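Local coordinates for dendroaspis polylepis MT9 (Dendroaspis polylepis, PDB 6R5M), which antagonizes the muscarinic type 2 receptor and reverses the arterial relaxation that agonists of this receptor induce, at residues Thr1-Lys9 and Leu14-Cys22. Sequence-based numbering, arbitrary orientation.
Sequences TICHIQISK and LKTCEENSC. With PGO (S-1,2-propanediol), chain F.
The first finger of this three-finger toxin is a short antiparallel hairpin in which strand 2-4 pairs with strand 14-16 and Cys3 is disulfide-bonded to Cys22. Cys3 and Lys15 form the hydrogen-bonded pair: Cys3 N to Lys15 O and Lys15 N to Cys3 O both span 2.9 Å. Ile2 with Thr16 and His4 with Leu14 are the non-hydrogen-bonded pairs flanking it, and all four of these side chains stand on the same face. There Leu14 CD2 lies over one face of the His4 imidazole, offset toward the rim and 3.4 Å from His4 ND1, a CH-pi contact. Ile2 turns CG2 against Leu14 CB (3.8 Å), while its CG1 branch runs beside the Thr16 hydroxyl. Ile5, past the end of the paired residues, sets CG1 against Lys15 CB at 3.3 Å, tighter than usual for two carbons; Lys15 runs fully extended from a chi1 of 176°, leading its ammonium away from residues 1-9. The N-terminal end is gripped by the turn after the second strand. Thr1 N donates to Cys17 O and Glu19 O, Cys17 N returns a bond to Thr1 O, and Thr1 OG1 donates to Asn20 O (2.7 Å) from above that carbonyl's plane. A water also links Thr1 OG1 to Asn20 OD1. The Cys3-Cys22 bridge (SG-SG 2.0 Å, chi3 -76°) ties the hairpin to strand 22-27, and Cys3 SG packs 3.4 Å from Cys17 SG, which is itself bonded to Cys36. Two disulfides thus meet where the first finger joins the central sheet, the disulfide-rich base from which the loops of three-finger toxins extend.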
ATOM      1  N   THR A   1       7.720   1.203  -9.657  1.00 31.96           N
ATOM      2  CA  THR A   1       6.573   2.076  -9.439  1.00 31.29           C
ATOM      3  C   THR A   1       6.764   2.880  -8.143  1.00 34.10           C
ATOM      4  O   THR A   1       7.298   2.358  -7.172  1.00 34.63           O
ATOM      5  CB  THR A   1       5.269   1.246  -9.480  1.00 37.91           C
ATOM      6  OG1 THR A   1       5.259   0.482 -10.684  1.00 39.71           O
ATOM      7  CG2 THR A   1       4.007   2.105  -9.450  1.00 34.10           C
ATOM      8  N   ILE A   2       6.363   4.157  -8.146  1.00 29.35           N
ATOM      9  CA  ILE A   2       6.441   5.004  -6.951  1.00 28.05           C
ATOM     10  C   ILE A   2       5.171   4.749  -6.129  1.00 29.31           C
ATOM     11  O   ILE A   2       4.068   4.945  -6.632  1.00 28.84           O
ATOM     12  CB  ILE A   2       6.661   6.509  -7.305  1.00 30.62           C
ATOM     13  CG1 ILE A   2       8.049   6.715  -7.986  1.00 31.86           C
ATOM     14  CG2 ILE A   2       6.506   7.408  -6.055  1.00 27.89           C
ATOM     15  CD1 ILE A   2       8.176   7.960  -8.852  1.00 42.46           C
ATOM     16  N   CYS A   3       5.326   4.288  -4.881  1.00 26.13           N
ATOM     17  CA  CYS A   3       4.202   3.949  -4.006  1.00 25.05           C
ATOM     18  C   CYS A   3       4.208   4.751  -2.718  1.00 27.45           C
ATOM     19  O   CYS A   3       5.277   4.971  -2.135  1.00 26.96           O
ATOM     20  CB  CYS A   3       4.183   2.448  -3.699  1.00 25.62           C
ATOM     21  SG  CYS A   3       4.263   1.361  -5.150  1.00 29.73           S
ATOM     22  N   HIS A   4       2.996   5.081  -2.212  1.00 22.92           N
ATOM     23  CA  HIS A   4       2.811   5.706  -0.889  1.00 22.20           C
ATOM     24  C   HIS A   4       3.234   4.648   0.146  1.00 26.00           C
ATOM     25  O   HIS A   4       2.933   3.463  -0.036  1.00 23.58           O
ATOM     26  CB  HIS A   4       1.328   6.081  -0.650  1.00 21.60           C
ATOM     27  CG  HIS A   4       0.835   7.258  -1.441  1.00 24.04           C
ATOM     28  ND1 HIS A   4       1.083   8.567  -1.028  1.00 25.54           N
ATOM     29  CD2 HIS A   4       0.059   7.293  -2.553  1.00 24.44           C
ATOM     30  CE1 HIS A   4       0.493   9.345  -1.929  1.00 24.15           C
ATOM     31  NE2 HIS A   4      -0.144   8.625  -2.855  1.00 24.18           N
ATOM     32  N   ILE A   5       4.020   5.059   1.162  1.00 23.82           N
ATOM     33  CA  ILE A   5       4.471   4.153   2.219  1.00 24.78           C
ATOM     34  C   ILE A   5       3.858   4.585   3.518  1.00 30.49           C
ATOM     35  O   ILE A   5       3.836   5.772   3.826  1.00 31.28           O
ATOM     36  CB  ILE A   5       6.026   4.022   2.334  1.00 28.80           C
ATOM     37  CG1 ILE A   5       6.656   3.537   1.007  1.00 30.44           C
ATOM     38  CG2 ILE A   5       6.460   3.124   3.518  1.00 30.08           C
ATOM     39  CD1 ILE A   5       6.524   2.039   0.636  1.00 35.58           C
ATOM     40  N   GLN A   6       3.396   3.611   4.298  1.00 28.72           N
ATOM     41  CA  GLN A   6       2.827   3.872   5.614  1.00 29.25           C
ATOM     42  C   GLN A   6       3.916   3.881   6.694  1.00 32.53           C
ATOM     43  O   GLN A   6       4.658   2.914   6.840  1.00 30.24           O
ATOM     44  CB  GLN A   6       1.733   2.839   5.938  1.00 30.73           C
ATOM     45  CG  GLN A   6       0.867   3.212   7.142  1.00 35.30           C
ATOM     46  CD  GLN A   6      -0.111   4.352   6.898  1.00 45.34           C
ATOM     47  OE1 GLN A   6      -0.360   4.792   5.768  1.00 35.28           O
ATOM     48  NE2 GLN A   6      -0.696   4.853   7.974  1.00 41.37           N
ATOM     49  N   ILE A   7       4.037   5.016   7.398  1.00 31.29           N
ATOM     50  CA  ILE A   7       4.961   5.269   8.512  1.00 31.84           C
ATOM     51  C   ILE A   7       4.129   5.966   9.598  1.00 37.37           C
ATOM     52  O   ILE A   7       3.498   6.986   9.309  1.00 37.24           O
ATOM     53  CB  ILE A   7       6.196   6.127   8.099  1.00 35.11           C
ATOM     54  CG1 ILE A   7       6.973   5.482   6.917  1.00 35.71           C
ATOM     55  CG2 ILE A   7       7.135   6.355   9.309  1.00 36.79           C
ATOM     56  CD1 ILE A   7       8.068   6.346   6.281  1.00 41.31           C
ATOM     57  N   SER A   8       4.113   5.413  10.827  1.00 34.62           N
ATOM     58  CA  SER A   8       3.356   5.973  11.959  1.00 35.22           C
ATOM     59  C   SER A   8       3.718   7.431  12.241  1.00 39.34           C
ATOM     60  O   SER A   8       4.901   7.767  12.332  1.00 37.41           O
ATOM     61  CB  SER A   8       3.557   5.140  13.220  1.00 37.68           C
ATOM     62  OG  SER A   8       3.213   3.781  13.011  1.00 41.28           O
ATOM     63  N   LYS A   9       2.679   8.294  12.327  1.00 37.35           N
ATOM     64  CA  LYS A   9       2.757   9.738  12.584  1.00 37.73           C
ATOM     65  C   LYS A   9       3.598  10.521  11.526  1.00 43.25           C
ATOM     66  O   LYS A   9       4.005  11.659  11.784  1.00 43.72           O
ATOM     67  CB  LYS A   9       3.238  10.020  14.025  1.00 40.68           C
ATOM     68  CG  LYS A   9       2.248   9.583  15.111  1.00 51.90           C
ATOM     69  CD  LYS A   9       2.606  10.165  16.476  1.00 59.39           C
ATOM     70  CE  LYS A   9       1.448  10.101  17.447  1.00 67.98           C
ATOM     71  NZ  LYS A   9       1.826  10.591  18.803  1.00 70.47           N
ATOM     72  N   LEU A  14       6.940   8.551   0.090  1.00 27.11           N
ATOM     73  CA  LEU A  14       6.824   7.681  -1.077  1.00 27.35           C
ATOM     74  C   LEU A  14       8.126   6.878  -1.263  1.00 30.45           C
ATOM     75  O   LEU A  14       9.195   7.349  -0.889  1.00 29.94           O
ATOM     76  CB  LEU A  14       6.531   8.484  -2.361  1.00 27.82           C
ATOM     77  CG  LEU A  14       5.437   9.548  -2.321  1.00 33.09           C
ATOM     78  CD1 LEU A  14       5.619  10.560  -3.452  1.00 34.17           C
ATOM     79  CD2 LEU A  14       4.100   8.939  -2.445  1.00 34.40           C
ATOM     80  N   LYS A  15       8.028   5.675  -1.839  1.00 27.96           N
ATOM     81  CA  LYS A  15       9.182   4.817  -2.120  1.00 28.39           C
ATOM     82  C   LYS A  15       9.178   4.405  -3.583  1.00 33.95           C
ATOM     83  O   LYS A  15       8.129   4.027  -4.113  1.00 33.33           O
ATOM     84  CB  LYS A  15       9.165   3.583  -1.197  1.00 30.01           C
ATOM     85  CG  LYS A  15      10.255   2.547  -1.427  1.00 40.40           C
ATOM     86  CD  LYS A  15      10.249   1.468  -0.354  1.00 47.68           C
ATOM     87  CE  LYS A  15      11.241   0.374  -0.675  1.00 58.65           C
ATOM     88  NZ  LYS A  15      11.163  -0.749   0.292  1.00 68.99           N
ATOM     89  N   THR A  16      10.350   4.488  -4.234  1.00 32.26           N
ATOM     90  CA  THR A  16      10.538   4.043  -5.616  1.00 32.61           C
ATOM     91  C   THR A  16      10.738   2.519  -5.523  1.00 37.20           C
ATOM     92  O   THR A  16      11.803   2.051  -5.094  1.00 36.90           O
ATOM     93  CB  THR A  16      11.701   4.803  -6.283  1.00 41.91           C
ATOM     94  OG1 THR A  16      11.511   6.209  -6.097  1.00 42.05           O
ATOM     95  CG2 THR A  16      11.836   4.491  -7.769  1.00 43.52           C
ATOM     96  N   CYS A  17       9.678   1.761  -5.847  1.00 34.32           N
ATOM     97  CA  CYS A  17       9.668   0.293  -5.772  1.00 34.08           C
ATOM     98  C   CYS A  17      10.216  -0.352  -7.029  1.00 38.57           C
ATOM     99  O   CYS A  17       9.981   0.149  -8.134  1.00 36.42           O
ATOM    100  CB  CYS A  17       8.268  -0.238  -5.465  1.00 34.36           C
ATOM    101  SG  CYS A  17       7.393   0.654  -4.154  1.00 38.32           S
ATOM    102  N   GLU A  18      10.889  -1.512  -6.855  1.00 37.74           N
ATOM    103  CA  GLU A  18      11.384  -2.361  -7.939  1.00 39.01           C
ATOM    104  C   GLU A  18      10.171  -3.069  -8.547  1.00 43.20           C
ATOM    105  O   GLU A  18      10.167  -3.369  -9.742  1.00 42.87           O
ATOM    106  CB  GLU A  18      12.364  -3.411  -7.391  1.00 41.02           C
ATOM    107  CG  GLU A  18      13.790  -2.907  -7.237  1.00 56.84           C
ATOM    108  CD  GLU A  18      14.641  -3.786  -6.345  1.00 90.53           C
ATOM    109  OE1 GLU A  18      15.042  -4.882  -6.799  1.00 93.89           O
ATOM    110  OE2 GLU A  18      14.902  -3.383  -5.188  1.00 87.65           O
ATOM    111  N   GLU A  19       9.139  -3.327  -7.704  1.00 39.70           N
ATOM    112  CA  GLU A  19       7.871  -3.960  -8.076  1.00 38.75           C
ATOM    113  C   GLU A  19       7.045  -3.024  -8.951  1.00 41.19           C
ATOM    114  O   GLU A  19       7.115  -1.804  -8.807  1.00 38.63           O
ATOM    115  CB  GLU A  19       7.036  -4.341  -6.831  1.00 39.69           C
ATOM    116  CG  GLU A  19       7.676  -5.365  -5.905  1.00 45.45           C
ATOM    117  CD  GLU A  19       8.510  -4.799  -4.768  1.00 59.24           C
ATOM    118  OE1 GLU A  19       8.896  -3.609  -4.826  1.00 54.10           O
ATOM    119  OE2 GLU A  19       8.786  -5.555  -3.811  1.00 54.85           O
ATOM    120  N   ASN A  20       6.225  -3.619  -9.825  1.00 38.85           N
ATOM    121  CA  ASN A  20       5.316  -2.915 -10.710  1.00 38.14           C
ATOM    122  C   ASN A  20       4.053  -2.457  -9.959  1.00 39.04           C
ATOM    123  O   ASN A  20       3.405  -1.497 -10.382  1.00 38.08           O
ATOM    124  CB  ASN A  20       4.937  -3.828 -11.864  1.00 42.31           C
ATOM    125  CG  ASN A  20       4.256  -3.132 -12.994  1.00 76.25           C
ATOM    126  OD1 ASN A  20       4.669  -2.063 -13.472  1.00 72.76           O
ATOM    127  ND2 ASN A  20       3.209  -3.755 -13.469  1.00 71.58           N
ATOM    128  N   SER A  21       3.722  -3.114  -8.828  1.00 33.91           N
ATOM    129  CA  SER A  21       2.524  -2.806  -8.050  1.00 32.98           C
ATOM    130  C   SER A  21       2.751  -2.094  -6.711  1.00 33.53           C
ATOM    131  O   SER A  21       3.840  -2.123  -6.135  1.00 32.83           O
ATOM    132  CB  SER A  21       1.691  -4.065  -7.815  1.00 36.48           C
ATOM    133  OG  SER A  21       1.385  -4.757  -9.012  1.00 45.89           O
ATOM    134  N   CYS A  22       1.687  -1.436  -6.253  1.00 28.23           N
ATOM    135  CA  CYS A  22       1.548  -0.750  -4.970  1.00 27.50           C
ATOM    136  C   CYS A  22       0.373  -1.427  -4.283  1.00 30.85           C
ATOM    137  O   CYS A  22      -0.496  -1.996  -4.959  1.00 31.56           O
ATOM    138  CB  CYS A  22       1.262   0.739  -5.158  1.00 26.63           C
ATOM    139  SG  CYS A  22       2.497   1.652  -6.110  1.00 30.12           S
TER
HETATM  140  C1  PGO F 103       4.493  -6.899  -7.722  1.00 56.47           C
HETATM  141  C2  PGO F 103       4.706  -7.392  -9.137  1.00 56.49           C
HETATM  142  C3  PGO F 103       6.029  -6.945  -9.686  1.00 56.00           C
HETATM  143  O1  PGO F 103       4.827  -7.902  -6.766  1.00 56.54           O
HETATM  144  O2  PGO F 103       3.653  -6.920  -9.968  1.00 57.51           O
HETATM  145  O   HOH W   1       7.423  -0.732 -12.307  1.00 60.48           O